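Local coordinates for protein dTDP-4-amino-4,6-dideoxyglucose formyltransferase (Shewanella sp. FDAARGOS_354, PDB 6V2T) that probably transfers a formyl group from a folate cofactor to the sugar amine of dTDP-4-amino-4,6-dideoxyglucose, a step linked to O-antigen synthesis, at residues Pro123-Trp128 against Glu205-Gly211; Pro119-Pro123 against Phe159-Val163; Ser240-Asn246 against Tyr258-Ser262. All blocks are in the same frame, centred on the assembly; numbering follows the deposited sequence.

Interaction 1. Residues Pro123-Trp128 against Glu205-Gly211. With 0FX (dTDP-4-amino-4,6-dideoxyglucose), chain G; FOL (folic acid), chain H.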
loop_
_atom_site.group_PDB
_atom_site.type_symbol
_atom_site.label_atom_id
_atom_site.label_comp_id
_atom_site.label_asym_id
_atom_site.label_seq_id
_atom_site.Cartn_x
_atom_site.Cartn_y
_atom_site.Cartn_z
ATOM N N PRO B 123 -6.025 -25.251 17.685
ATOM C CA PRO B 123 -5.442 -24.409 18.743
ATOM C C PRO B 123 -4.288 -23.467 18.333
ATOM O O PRO B 123 -3.517 -22.986 19.210
ATOM C CB PRO B 123 -4.917 -25.498 19.686
ATOM C CG PRO B 123 -4.400 -26.572 18.733
ATOM C CD PRO B 123 -5.356 -26.560 17.563
ATOM N N HIS B 124 -4.121 -23.258 17.026
ATOM C CA HIS B 124 -3.004 -22.486 16.424
ATOM C C HIS B 124 -3.319 -20.987 16.466
ATOM O O HIS B 124 -4.384 -20.592 15.927
ATOM C CB HIS B 124 -2.807 -22.915 14.966
ATOM C CG HIS B 124 -2.738 -24.400 14.808
ATOM N ND1 HIS B 124 -1.714 -25.136 15.361
ATOM C CD2 HIS B 124 -3.558 -25.272 14.172
ATOM C CE1 HIS B 124 -1.896 -26.412 15.070
ATOM N NE2 HIS B 124 -3.024 -26.518 14.323
ATOM N N ASN B 125 -2.453 -20.191 17.081
ATOM C CA ASN B 125 -2.569 -18.709 17.094
ATOM C C ASN B 125 -3.963 -18.365 17.627
ATOM O O ASN B 125 -4.696 -17.589 16.981
ATOM C CB ASN B 125 -2.282 -18.096 15.716
ATOM C CG ASN B 125 -0.853 -18.295 15.251
ATOM O OD1 ASN B 125 0.051 -18.317 16.081
ATOM N ND2 ASN B 125 -0.637 -18.408 13.947
ATOM N N ARG B 126 -4.303 -18.977 18.758
ATOM C CA ARG B 126 -5.413 -18.546 19.632
ATOM C C ARG B 126 -5.171 -17.072 19.978
ATOM O O ARG B 126 -4.009 -16.634 19.982
ATOM C CB ARG B 126 -5.515 -19.417 20.890
ATOM C CG ARG B 126 -5.872 -20.883 20.635
ATOM C CD ARG B 126 -5.470 -21.807 21.774
ATOM N NE ARG B 126 -5.923 -21.219 23.017
ATOM C CZ ARG B 126 -5.239 -21.192 24.161
ATOM N NH1 ARG B 126 -4.092 -21.841 24.283
ATOM N NH2 ARG B 126 -5.711 -20.497 25.174
ATOM N N GLY B 127 -6.245 -16.334 20.261
ATOM C CA GLY B 127 -6.169 -14.934 20.733
ATOM C C GLY B 127 -6.146 -13.931 19.606
ATOM O O GLY B 127 -6.995 -14.037 18.742
ATOM N N TRP B 128 -5.230 -12.960 19.619
ATOM C CA TRP B 128 -5.357 -11.741 18.783
ATOM C C TRP B 128 -4.941 -11.954 17.330
ATOM O O TRP B 128 -3.869 -12.504 17.062
ATOM C CB TRP B 128 -4.595 -10.586 19.413
ATOM C CG TRP B 128 -5.387 -10.082 20.564
ATOM C CD1 TRP B 128 -5.453 -10.606 21.828
ATOM C CD2 TRP B 128 -6.358 -9.036 20.497
ATOM N NE1 TRP B 128 -6.346 -9.887 22.581
ATOM C CE2 TRP B 128 -6.911 -8.914 21.793
ATOM C CE3 TRP B 128 -6.718 -8.119 19.505
ATOM C CZ2 TRP B 128 -7.854 -7.931 22.100
ATOM C CZ3 TRP B 128 -7.648 -7.152 19.812
ATOM C CH2 TRP B 128 -8.211 -7.069 21.087
ATOM N N GLU B 205 -4.091 -31.065 22.671
ATOM C CA GLU B 205 -3.112 -30.171 21.991
ATOM C C GLU B 205 -3.366 -28.731 22.474
ATOM O O GLU B 205 -4.435 -28.186 22.157
ATOM C CB GLU B 205 -3.325 -30.380 20.494
ATOM C CG GLU B 205 -2.242 -29.824 19.589
ATOM C CD GLU B 205 -2.660 -29.877 18.119
ATOM O OE1 GLU B 205 -1.878 -29.407 17.247
ATOM O OE2 GLU B 205 -3.798 -30.361 17.844
ATOM N N LYS B 206 -2.472 -28.104 23.238
ATOM C CA LYS B 206 -2.792 -26.786 23.875
ATOM C C LYS B 206 -2.716 -25.651 22.843
ATOM O O LYS B 206 -3.421 -24.626 23.029
ATOM C CB LYS B 206 -1.841 -26.409 25.011
ATOM C CG LYS B 206 -2.511 -26.347 26.374
ATOM C CD LYS B 206 -3.568 -25.266 26.491
ATOM C CE LYS B 206 -4.827 -25.752 27.174
ATOM N NZ LYS B 206 -5.529 -24.654 27.879
ATOM N N GLY B 207 -1.817 -25.814 21.873
ATOM C CA GLY B 207 -1.449 -24.829 20.850
ATOM C C GLY B 207 -0.738 -23.635 21.450
ATOM O O GLY B 207 0.016 -23.805 22.421
ATOM N N ASN B 208 -1.056 -22.438 20.976
ATOM C CA ASN B 208 -0.324 -21.205 21.364
ATOM C C ASN B 208 -1.304 -20.038 21.334
ATOM O O ASN B 208 -2.172 -19.993 20.439
ATOM C CB ASN B 208 0.891 -20.969 20.466
ATOM C CG ASN B 208 0.488 -20.574 19.060
ATOM O OD1 ASN B 208 -0.117 -21.365 18.347
ATOM N ND2 ASN B 208 0.786 -19.344 18.691
ATOM N N TYR B 209 -1.173 -19.156 22.310
ATOM C CA TYR B 209 -2.003 -17.937 22.468
ATOM C C TYR B 209 -1.123 -16.701 22.238
ATOM O O TYR B 209 -0.012 -16.596 22.812
ATOM C CB TYR B 209 -2.681 -17.966 23.833
ATOM C CG TYR B 209 -3.494 -16.727 24.115
ATOM C CD1 TYR B 209 -2.925 -15.623 24.709
ATOM C CD2 TYR B 209 -4.827 -16.651 23.767
ATOM C CE1 TYR B 209 -3.643 -14.453 24.929
ATOM C CE2 TYR B 209 -5.562 -15.496 23.980
ATOM C CZ TYR B 209 -4.978 -14.388 24.562
ATOM O OH TYR B 209 -5.721 -13.254 24.769
ATOM N N ASN B 210 -1.608 -15.770 21.415
ATOM C CA ASN B 210 -0.987 -14.447 21.182
ATOM C C ASN B 210 -1.873 -13.410 21.852
ATOM O O ASN B 210 -3.065 -13.429 21.591
ATOM C CB ASN B 210 -0.881 -14.148 19.693
ATOM C CG ASN B 210 0.011 -15.148 19.005
ATOM O OD1 ASN B 210 1.149 -15.340 19.434
ATOM N ND2 ASN B 210 -0.527 -15.861 18.038
ATOM N N GLY B 211 -1.308 -12.556 22.688
ATOM C CA GLY B 211 -2.066 -11.472 23.314
ATOM C C GLY B 211 -1.938 -10.179 22.536
ATOM O O GLY B 211 -1.083 -10.082 21.632
HETATM O O4P 0FX G . -11.985 -9.557 14.226
HETATM P P2 0FX G . -12.711 -8.383 14.886
HETATM O O3P 0FX G . -14.198 -8.549 14.890
HETATM O O1G 0FX G . -12.210 -8.485 16.371
HETATM C C1G 0FX G . -13.185 -8.570 17.408
HETATM C C2G 0FX G . -12.702 -7.609 18.476
HETATM O O2G 0FX G . -12.610 -6.241 18.035
HETATM C C3G 0FX G . -11.321 -8.082 18.896
HETATM O O3G 0FX G . -10.913 -7.240 19.984
HETATM C C4G 0FX G . -11.322 -9.577 19.269
HETATM N N4A 0FX G . -9.936 -10.038 19.398
HETATM C C5G 0FX G . -11.998 -10.495 18.257
HETATM C C6G 0FX G . -12.155 -11.920 18.825
HETATM O O5G 0FX G . -13.263 -9.927 17.905
HETATM O OPP 0FX G . -12.639 -6.796 14.287
HETATM P P 0FX G . -11.272 -6.087 14.579
HETATM O O1P 0FX G . -10.861 -5.883 15.961
HETATM O O2P 0FX G . -11.387 -4.701 14.003
HETATM O O5 0FX G . -10.072 -6.660 13.729
HETATM C C5 0FX G . -10.259 -7.089 12.407
HETATM C C4 0FX G . -8.876 -7.104 11.743
HETATM O O4 0FX G . -8.359 -5.784 11.564
HETATM C C3 0FX G . -7.779 -7.790 12.576
HETATM O O3 0FX G . -7.823 -9.206 12.466
HETATM C C2 0FX G . -6.459 -7.154 12.072
HETATM C C1 0FX G . -6.974 -5.750 11.651
HETATM N N11 0FX G . -6.586 -4.763 12.649
HETATM C C61 0FX G . -7.441 -4.319 13.597
HETATM C C51 0FX G . -7.006 -3.355 14.505
HETATM C C5A 0FX G . -7.953 -2.850 15.589
HETATM C C21 0FX G . -5.337 -4.289 12.565
HETATM O O21 0FX G . -4.514 -4.768 11.599
HETATM N N31 0FX G . -4.870 -3.363 13.438
HETATM C C41 0FX G . -5.691 -2.884 14.409
HETATM O O41 0FX G . -5.185 -1.990 15.309
HETATM N N1 FOL H . -14.364 -15.699 26.884
HETATM C C2 FOL H . -13.956 -16.873 27.392
HETATM N NA2 FOL H . -14.039 -17.089 28.700
HETATM N N3 FOL H . -13.497 -17.874 26.580
HETATM C C4 FOL H . -13.385 -17.669 25.259
HETATM O O4 FOL H . -12.950 -18.646 24.595
HETATM C C4A FOL H . -13.802 -16.458 24.714
HETATM N N5 FOL H . -13.695 -16.172 23.416
HETATM C C6 FOL H . -13.760 -14.806 22.886
HETATM C C7 FOL H . -14.807 -14.039 23.714
HETATM N N8 FOL H . -14.700 -14.279 25.128
HETATM C C8A FOL H . -14.295 -15.476 25.580
HETATM C C9 FOL H . -12.338 -14.167 22.660
HETATM N N10 FOL H . -12.316 -12.719 22.882
HETATM C C11 FOL H . -9.334 -10.461 24.810
HETATM C C12 FOL H . -10.510 -9.876 24.336
HETATM C C13 FOL H . -11.480 -10.645 23.685
HETATM C C14 FOL H . -11.324 -12.005 23.510
HETATM C C15 FOL H . -10.164 -12.589 24.007
HETATM C C16 FOL H . -9.181 -11.831 24.648
HETATM C C FOL H . -8.298 -9.637 25.538
HETATM O O FOL H . -8.685 -8.592 26.013
HETATM N N FOL H . -7.042 -10.040 25.749
HETATM O O HOH W 1 -3.055 -15.030 17.253
#
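Pro123 lays its ring across the end of Glu205, CG coming 3.8 Å from the carboxylate carbon CD, the two side chains crossing at about a right angle. Beyond this first touch the two segments run parallel: Arg126 pairs with Tyr209 and Gly127 with Asn210 in a two-stranded sheet. Arg126 N gives to Asn208 O, Arg126 O takes from Asn210 N, and Trp128 N closes the series on Asn210 O.

Three asparagines meet beside these strands. Asn125 OD1 accepts from Asn208 ND2 at 2.9 Å, nearly straight at 177°, and from Asn210 ND2 at 3.2 Å, the two donors arriving from opposite faces of its amide plane; Asn137 ND2 is a further partner. Asn208 also takes Asn125 N on its OD1 (2.9 Å), so its amide grips one residue at both ends. With chi1 at 70°, its CG sits between the backbone N and carbonyl carbon, which turns the amide back to Asn125.

The Arg126 chain bends at CG-CD, and NH1 reaches Lys206 O at 3.1 Å, while NH2 is held by Ile152 O. Tyr209 CB lies over one guanidinium face, and the Tyr209 ring brings CE2 to 3.4 Å from Gly127 CA.

At the far end the indole of Trp128 belongs to both ligand pockets: N4A, the sugar amine of dTDP-4-amino-4,6-dideoxyglucose, stands 3.6 Å above one face, whereas the folate amide lies at its edge. The bond from Trp128 N, with water 1 linking Trp128 O to Asn210 ND2, probably helps set the indole between sugar amine and folate.

Interaction 2. Residues Pro119-Pro123 against Phe159-Val163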
loop_
_atom_site.group_PDB
_atom_site.type_symbol
_atom_site.label_atom_id
_atom_site.label_comp_id
_atom_site.label_asym_id
_atom_site.label_seq_id
_atom_site.Cartn_x
_atom_site.Cartn_y
_atom_site.Cartn_z
ATOM N N PRO B 119 -12.096 -16.235 14.561
ATOM C CA PRO B 119 -11.432 -16.140 13.265
ATOM C C PRO B 119 -9.987 -16.661 13.242
ATOM O O PRO B 119 -9.145 -16.032 12.646
ATOM C CB PRO B 119 -11.535 -14.649 12.985
ATOM C CG PRO B 119 -11.366 -14.010 14.353
ATOM C CD PRO B 119 -12.139 -14.934 15.274
ATOM N N GLY B 120 -9.751 -17.786 13.916
ATOM C CA GLY B 120 -8.516 -18.594 13.829
ATOM C C GLY B 120 -8.861 -20.075 13.773
ATOM O O GLY B 120 -10.040 -20.422 13.949
ATOM N N LEU B 121 -7.871 -20.911 13.466
ATOM C CA LEU B 121 -7.993 -22.383 13.508
ATOM C C LEU B 121 -7.389 -22.891 14.819
ATOM O O LEU B 121 -6.161 -23.141 14.856
ATOM C CB LEU B 121 -7.291 -22.989 12.290
ATOM C CG LEU B 121 -7.730 -24.426 11.984
ATOM C CD1 LEU B 121 -9.123 -24.462 11.411
ATOM C CD2 LEU B 121 -6.767 -25.107 11.044
ATOM N N ASN B 122 -8.216 -23.032 15.845
ATOM C CA ASN B 122 -7.767 -23.545 17.175
ATOM C C ASN B 122 -7.114 -24.900 16.961
ATOM O O ASN B 122 -7.591 -25.677 16.136
ATOM C CB ASN B 122 -8.921 -23.573 18.164
ATOM C CG ASN B 122 -9.324 -22.173 18.591
ATOM O OD1 ASN B 122 -8.668 -21.188 18.247
ATOM N ND2 ASN B 122 -10.430 -22.077 19.309
ATOM N N PRO B 123 -6.025 -25.251 17.685
ATOM C CA PRO B 123 -5.442 -24.409 18.743
ATOM C C PRO B 123 -4.288 -23.467 18.333
ATOM O O PRO B 123 -3.517 -22.986 19.210
ATOM C CB PRO B 123 -4.917 -25.498 19.686
ATOM C CG PRO B 123 -4.400 -26.572 18.733
ATOM C CD PRO B 123 -5.356 -26.560 17.563
ATOM N N PHE B 159 -17.191 -27.039 15.151
ATOM C CA PHE B 159 -16.976 -27.004 13.687
ATOM C C PHE B 159 -15.751 -26.154 13.425
ATOM O O PHE B 159 -15.584 -25.165 14.165
ATOM C CB PHE B 159 -18.175 -26.378 12.978
ATOM C CG PHE B 159 -19.457 -27.109 13.248
ATOM C CD1 PHE B 159 -19.783 -28.268 12.554
ATOM C CD2 PHE B 159 -20.321 -26.655 14.217
ATOM C CE1 PHE B 159 -20.968 -28.939 12.823
ATOM C CE2 PHE B 159 -21.495 -27.343 14.497
ATOM C CZ PHE B 159 -21.825 -28.469 13.782
ATOM N N GLN B 160 -14.927 -26.497 12.444
ATOM C CA GLN B 160 -13.845 -25.574 12.029
ATOM C C GLN B 160 -13.469 -25.844 10.575
ATOM O O GLN B 160 -13.645 -26.995 10.101
ATOM C CB GLN B 160 -12.663 -25.644 13.001
ATOM C CG GLN B 160 -11.782 -26.859 12.861
ATOM C CD GLN B 160 -10.582 -26.839 13.791
ATOM O OE1 GLN B 160 -9.866 -27.826 13.864
ATOM N NE2 GLN B 160 -10.326 -25.735 14.496
ATOM N N LYS B 161 -12.942 -24.817 9.912
ATOM C CA LYS B 161 -12.451 -24.924 8.521
ATOM C C LYS B 161 -11.221 -24.050 8.333
ATOM O O LYS B 161 -11.258 -22.869 8.684
ATOM C CB LYS B 161 -13.577 -24.578 7.544
ATOM C CG LYS B 161 -13.204 -24.844 6.080
ATOM C CD LYS B 161 -14.368 -24.905 5.098
ATOM C CE LYS B 161 -15.714 -24.496 5.679
ATOM N NZ LYS B 161 -16.780 -24.374 4.656
ATOM N N GLU B 162 -10.159 -24.660 7.831
ATOM C CA GLU B 162 -8.889 -24.008 7.491
ATOM C C GLU B 162 -9.121 -23.194 6.222
ATOM O O GLU B 162 -9.960 -23.582 5.398
ATOM C CB GLU B 162 -7.801 -25.047 7.310
ATOM C CG GLU B 162 -6.489 -24.447 6.841
ATOM C CD GLU B 162 -5.276 -25.340 6.974
ATOM O OE1 GLU B 162 -5.467 -26.534 7.237
ATOM O OE2 GLU B 162 -4.139 -24.824 6.888
ATOM N N VAL B 163 -8.444 -22.067 6.113
ATOM C CA VAL B 163 -8.382 -21.293 4.851
ATOM C C VAL B 163 -6.912 -21.223 4.492
ATOM O O VAL B 163 -6.030 -21.211 5.372
ATOM C CB VAL B 163 -9.068 -19.913 4.943
ATOM C CG1 VAL B 163 -10.425 -19.995 5.606
ATOM C CG2 VAL B 163 -8.199 -18.894 5.638
HETATM O O HOH W 2 -7.384 -27.990 15.065
#
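The backbones of Pro119-Pro123 and Phe159-Val163 do not pair: the nearest CA atoms, those of Leu121 and Glu162, are 6.3 Å apart, and no main-chain hydrogen bond joins the loop to the strand. Side chains bridge the gap instead. Strand 157-163 is the outermost on its side of the seven-stranded mixed sheet within this chain, and its backbone bonds go to strand 141-147.

Leu121 reaches across with its isobutyl end. CD1 rests 3.5 Å from Gln160 NE2 and also meets the backbone where Lys161 joins Glu162, while CD2 turns to Glu162 CB at 3.9 Å. Leu121 CG is anti to the backbone N (chi1 -161°), a setting that carries both methyls over to the strand.

Gln160 crosses Leu121 at about a right angle, extended beyond CG. Its NE2 donates to Asn122 O at 3.2 Å, nearly straight at 171°; the donor lies in the carbonyl plane on a lone pair, and the acceptor is only 6° out of the glutamine amide plane. Water 2 donates both to Asn122 O (2.6 Å) and to Gln160 OE1 (2.8 Å), closing a ring that runs through the amide.

Held at both NE2 and OE1, the glutamine probably ties Asn122 O, the carbonyl oxygen of the cis peptide to Pro123, to the edge strand, with Thr144 OG1 bonding NE2 as well as Gly120 O and Asn122 N of the loop backbone.

Interaction 3. Residues Ser240-Asn246 against Tyr258-Ser262. With 0FX (dTDP-4-amino-4,6-dideoxyglucose), chain G; PO4 (phosphate ion), chain F.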
loop_
_atom_site.group_PDB
_atom_site.type_symbol
_atom_site.label_atom_id
_atom_site.label_comp_id
_atom_site.label_asym_id
_atom_site.label_seq_id
_atom_site.Cartn_x
_atom_site.Cartn_y
_atom_site.Cartn_z
ATOM N N SER B 240 0.127 -5.440 7.499
ATOM C CA SER B 240 -0.576 -4.565 6.538
ATOM C C SER B 240 -2.028 -4.993 6.447
ATOM O O SER B 240 -2.311 -6.151 6.089
ATOM C CB SER B 240 0.106 -4.537 5.221
ATOM O OG SER B 240 1.432 -4.089 5.406
ATOM N N HIS B 241 -2.918 -4.101 6.846
ATOM C CA HIS B 241 -4.375 -4.389 6.866
ATOM C C HIS B 241 -5.101 -3.077 6.599
ATOM O O HIS B 241 -5.425 -2.372 7.584
ATOM C CB HIS B 241 -4.789 -5.013 8.186
ATOM C CG HIS B 241 -6.163 -5.581 8.215
ATOM N ND1 HIS B 241 -6.383 -6.944 8.419
ATOM C CD2 HIS B 241 -7.387 -4.992 8.091
ATOM C CE1 HIS B 241 -7.694 -7.168 8.396
ATOM N NE2 HIS B 241 -8.338 -5.983 8.199
ATOM N N GLY B 242 -5.327 -2.791 5.332
ATOM C CA GLY B 242 -6.036 -1.572 4.883
ATOM C C GLY B 242 -5.337 -0.345 5.435
ATOM O O GLY B 242 -4.100 -0.278 5.327
ATOM N N ASP B 243 -6.070 0.531 6.126
ATOM C CA ASP B 243 -5.527 1.829 6.598
ATOM C C ASP B 243 -5.070 1.742 8.046
ATOM O O ASP B 243 -4.656 2.802 8.576
ATOM C CB ASP B 243 -6.559 2.944 6.456
ATOM C CG ASP B 243 -6.701 3.377 5.013
ATOM O OD1 ASP B 243 -5.667 3.403 4.310
ATOM O OD2 ASP B 243 -7.834 3.643 4.603
ATOM N N PHE B 244 -5.073 0.552 8.660
ATOM C CA PHE B 244 -4.643 0.412 10.076
ATOM C C PHE B 244 -3.200 0.903 10.176
ATOM O O PHE B 244 -2.406 0.657 9.260
ATOM C CB PHE B 244 -4.882 -1.009 10.607
ATOM C CG PHE B 244 -6.294 -1.253 11.076
ATOM C CD1 PHE B 244 -7.112 -2.175 10.437
ATOM C CD2 PHE B 244 -6.812 -0.539 12.149
ATOM C CE1 PHE B 244 -8.420 -2.376 10.849
ATOM C CE2 PHE B 244 -8.118 -0.750 12.573
ATOM C CZ PHE B 244 -8.914 -1.670 11.921
ATOM N N ASN B 245 -2.901 1.612 11.263
ATOM C CA ASN B 245 -1.546 2.087 11.630
ATOM C C ASN B 245 -0.890 0.977 12.424
ATOM O O ASN B 245 -1.152 0.890 13.625
ATOM C CB ASN B 245 -1.625 3.398 12.425
ATOM C CG ASN B 245 -2.200 4.522 11.592
ATOM O OD1 ASN B 245 -1.536 5.040 10.696
ATOM N ND2 ASN B 245 -3.436 4.895 11.874
ATOM N N ASN B 246 -0.198 0.063 11.755
ATOM C CA ASN B 246 0.346 -1.124 12.458
ATOM C C ASN B 246 1.861 -0.978 12.572
ATOM O O ASN B 246 2.338 -0.493 13.622
ATOM C CB ASN B 246 -0.148 -2.426 11.821
ATOM C CG ASN B 246 -1.636 -2.666 11.965
ATOM O OD1 ASN B 246 -2.271 -2.240 12.934
ATOM N ND2 ASN B 246 -2.208 -3.364 11.002
ATOM N N TYR B 258 5.081 4.943 9.893
ATOM C CA TYR B 258 4.250 3.729 9.667
ATOM C C TYR B 258 4.546 3.171 8.272
ATOM O O TYR B 258 4.572 3.939 7.258
ATOM C CB TYR B 258 2.759 3.994 9.911
ATOM C CG TYR B 258 2.437 4.212 11.368
ATOM C CD1 TYR B 258 2.137 3.150 12.211
ATOM C CD2 TYR B 258 2.505 5.479 11.925
ATOM C CE1 TYR B 258 1.856 3.353 13.553
ATOM C CE2 TYR B 258 2.234 5.697 13.263
ATOM C CZ TYR B 258 1.898 4.633 14.079
ATOM O OH TYR B 258 1.645 4.842 15.396
ATOM N N ILE B 259 4.748 1.851 8.233
ATOM C CA ILE B 259 5.085 1.087 7.009
ATOM C C ILE B 259 3.923 0.158 6.677
ATOM O O ILE B 259 3.511 -0.596 7.561
ATOM C CB ILE B 259 6.396 0.311 7.225
ATOM C CG1 ILE B 259 7.546 1.252 7.579
ATOM C CG2 ILE B 259 6.724 -0.536 6.009
ATOM C CD1 ILE B 259 7.997 2.132 6.427
ATOM N N ARG B 260 3.476 0.176 5.420
ATOM C CA ARG B 260 2.444 -0.730 4.876
ATOM C C ARG B 260 3.035 -1.299 3.590
ATOM O O ARG B 260 3.830 -0.581 2.925
ATOM C CB ARG B 260 1.119 -0.006 4.627
ATOM C CG ARG B 260 0.446 0.524 5.885
ATOM C CD ARG B 260 -0.737 1.473 5.641
ATOM N NE ARG B 260 -1.187 2.022 6.926
ATOM C CZ ARG B 260 -0.761 3.184 7.485
ATOM N NH1 ARG B 260 -1.227 3.554 8.663
ATOM N NH2 ARG B 260 0.113 3.989 6.885
ATOM N N LEU B 261 2.648 -2.518 3.255
ATOM C CA LEU B 261 3.116 -3.217 2.028
ATOM C C LEU B 261 1.910 -3.849 1.354
ATOM O O LEU B 261 1.016 -4.356 2.063
ATOM C CB LEU B 261 4.158 -4.270 2.429
ATOM C CG LEU B 261 4.841 -5.026 1.285
ATOM C CD1 LEU B 261 6.324 -5.168 1.555
ATOM C CD2 LEU B 261 4.217 -6.397 1.091
ATOM N N SER B 262 1.871 -3.820 0.032
ATOM C CA SER B 262 0.876 -4.576 -0.764
ATOM C C SER B 262 1.626 -5.613 -1.596
ATOM O O SER B 262 2.775 -5.336 -1.974
ATOM C CB SER B 262 0.109 -3.665 -1.681
ATOM O OG SER B 262 1.026 -3.003 -2.531
HETATM O O4P 0FX G . -11.985 -9.557 14.226
HETATM P P2 0FX G . -12.711 -8.383 14.886
HETATM O O3P 0FX G . -14.198 -8.549 14.890
HETATM O O1G 0FX G . -12.210 -8.485 16.371
HETATM C C1G 0FX G . -13.185 -8.570 17.408
HETATM C C2G 0FX G . -12.702 -7.609 18.476
HETATM O O2G 0FX G . -12.610 -6.241 18.035
HETATM C C3G 0FX G . -11.321 -8.082 18.896
HETATM O O3G 0FX G . -10.913 -7.240 19.984
HETATM C C4G 0FX G . -11.322 -9.577 19.269
HETATM N N4A 0FX G . -9.936 -10.038 19.398
HETATM C C5G 0FX G . -11.998 -10.495 18.257
HETATM C C6G 0FX G . -12.155 -11.920 18.825
HETATM O O5G 0FX G . -13.263 -9.927 17.905
HETATM O OPP 0FX G . -12.639 -6.796 14.287
HETATM P P 0FX G . -11.272 -6.087 14.579
HETATM O O1P 0FX G . -10.861 -5.883 15.961
HETATM O O2P 0FX G . -11.387 -4.701 14.003
HETATM O O5 0FX G . -10.072 -6.660 13.729
HETATM C C5 0FX G . -10.259 -7.089 12.407
HETATM C C4 0FX G . -8.876 -7.104 11.743
HETATM O O4 0FX G . -8.359 -5.784 11.564
HETATM C C3 0FX G . -7.779 -7.790 12.576
HETATM O O3 0FX G . -7.823 -9.206 12.466
HETATM C C2 0FX G . -6.459 -7.154 12.072
HETATM C C1 0FX G . -6.974 -5.750 11.651
HETATM N N11 0FX G . -6.586 -4.763 12.649
HETATM C C61 0FX G . -7.441 -4.319 13.597
HETATM C C51 0FX G . -7.006 -3.355 14.505
HETATM C C5A 0FX G . -7.953 -2.850 15.589
HETATM C C21 0FX G . -5.337 -4.289 12.565
HETATM O O21 0FX G . -4.514 -4.768 11.599
HETATM N N31 0FX G . -4.870 -3.363 13.438
HETATM C C41 0FX G . -5.691 -2.884 14.409
HETATM O O41 0FX G . -5.185 -1.990 15.309
HETATM P P PO4 F . 0.754 0.302 -0.017
HETATM O O1 PO4 F . 0.780 1.032 1.341
HETATM O O2 PO4 F . -0.585 -0.440 -0.142
HETATM O O3 PO4 F . 0.911 1.304 -1.177
HETATM O O4 PO4 F . 1.901 -0.691 -0.089
#
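A single carbonyl is gripped side-on by one guanidinium: Phe244 O takes Arg260 NE at 3.0 Å and NH1 at 3.2 Å, both from the same face of its carbonyl plane. The donors stand 40° and 50° out of that plane, so neither bond uses an in-plane lone pair. The arginine, extended from CG to NE, lies against the loop to reach this oxygen. NH1 also approaches Asn245 OD1, but that bond is weak and its geometry doubtful. NH2 forms a salt bridge with Glu264 of the second subunit.

The loop holds a type II' beta turn from His241 to Phe244, closed by Phe244 N to His241 O. Strand 256-266 pairs antiparallel with its counterpart in the second subunit, so the sheet runs on through the dimer interface of this C-terminal domain. Asn245 CB packs over a face of the Tyr258 ring, 4.0 Å from its centroid, a CH-pi contact. At the other end Ser240 OG accepts from Leu261 N at 2.9 Å and donates to Leu236 O.

On the loop's ligand side, Phe244 lays its ring over the thymine of the dTDP sugar, with C61 3.4 Å above it, and His241 is set over C1 of the deoxyribose. Asn246 reads the base edge: OD1 accepts from N31 at 2.9 Å and ND2 donates to O21.

In the fold
Along the chain interactions 1 and 2 cross, their segments alternating, and Pro123 belongs to both; their centres are about 11 Å apart. Interaction 2 sets the loop after strand 113-118 against strand 157-163 at the rim of the seven-stranded sheet, and interaction 1 carries the same loop onward into a separate two-stranded parallel sheet. Interaction 3 follows both in sequence, about 23 Å and about 25 Å from them between centres, in the C-terminal dimerization region. It does not touch either, yet interactions 1 and 3 meet the same nucleotide sugar, interaction 1 through Trp128 at the amino sugar, interaction 3 at the thymine and deoxyribose, so the substrate spans both parts of the chain.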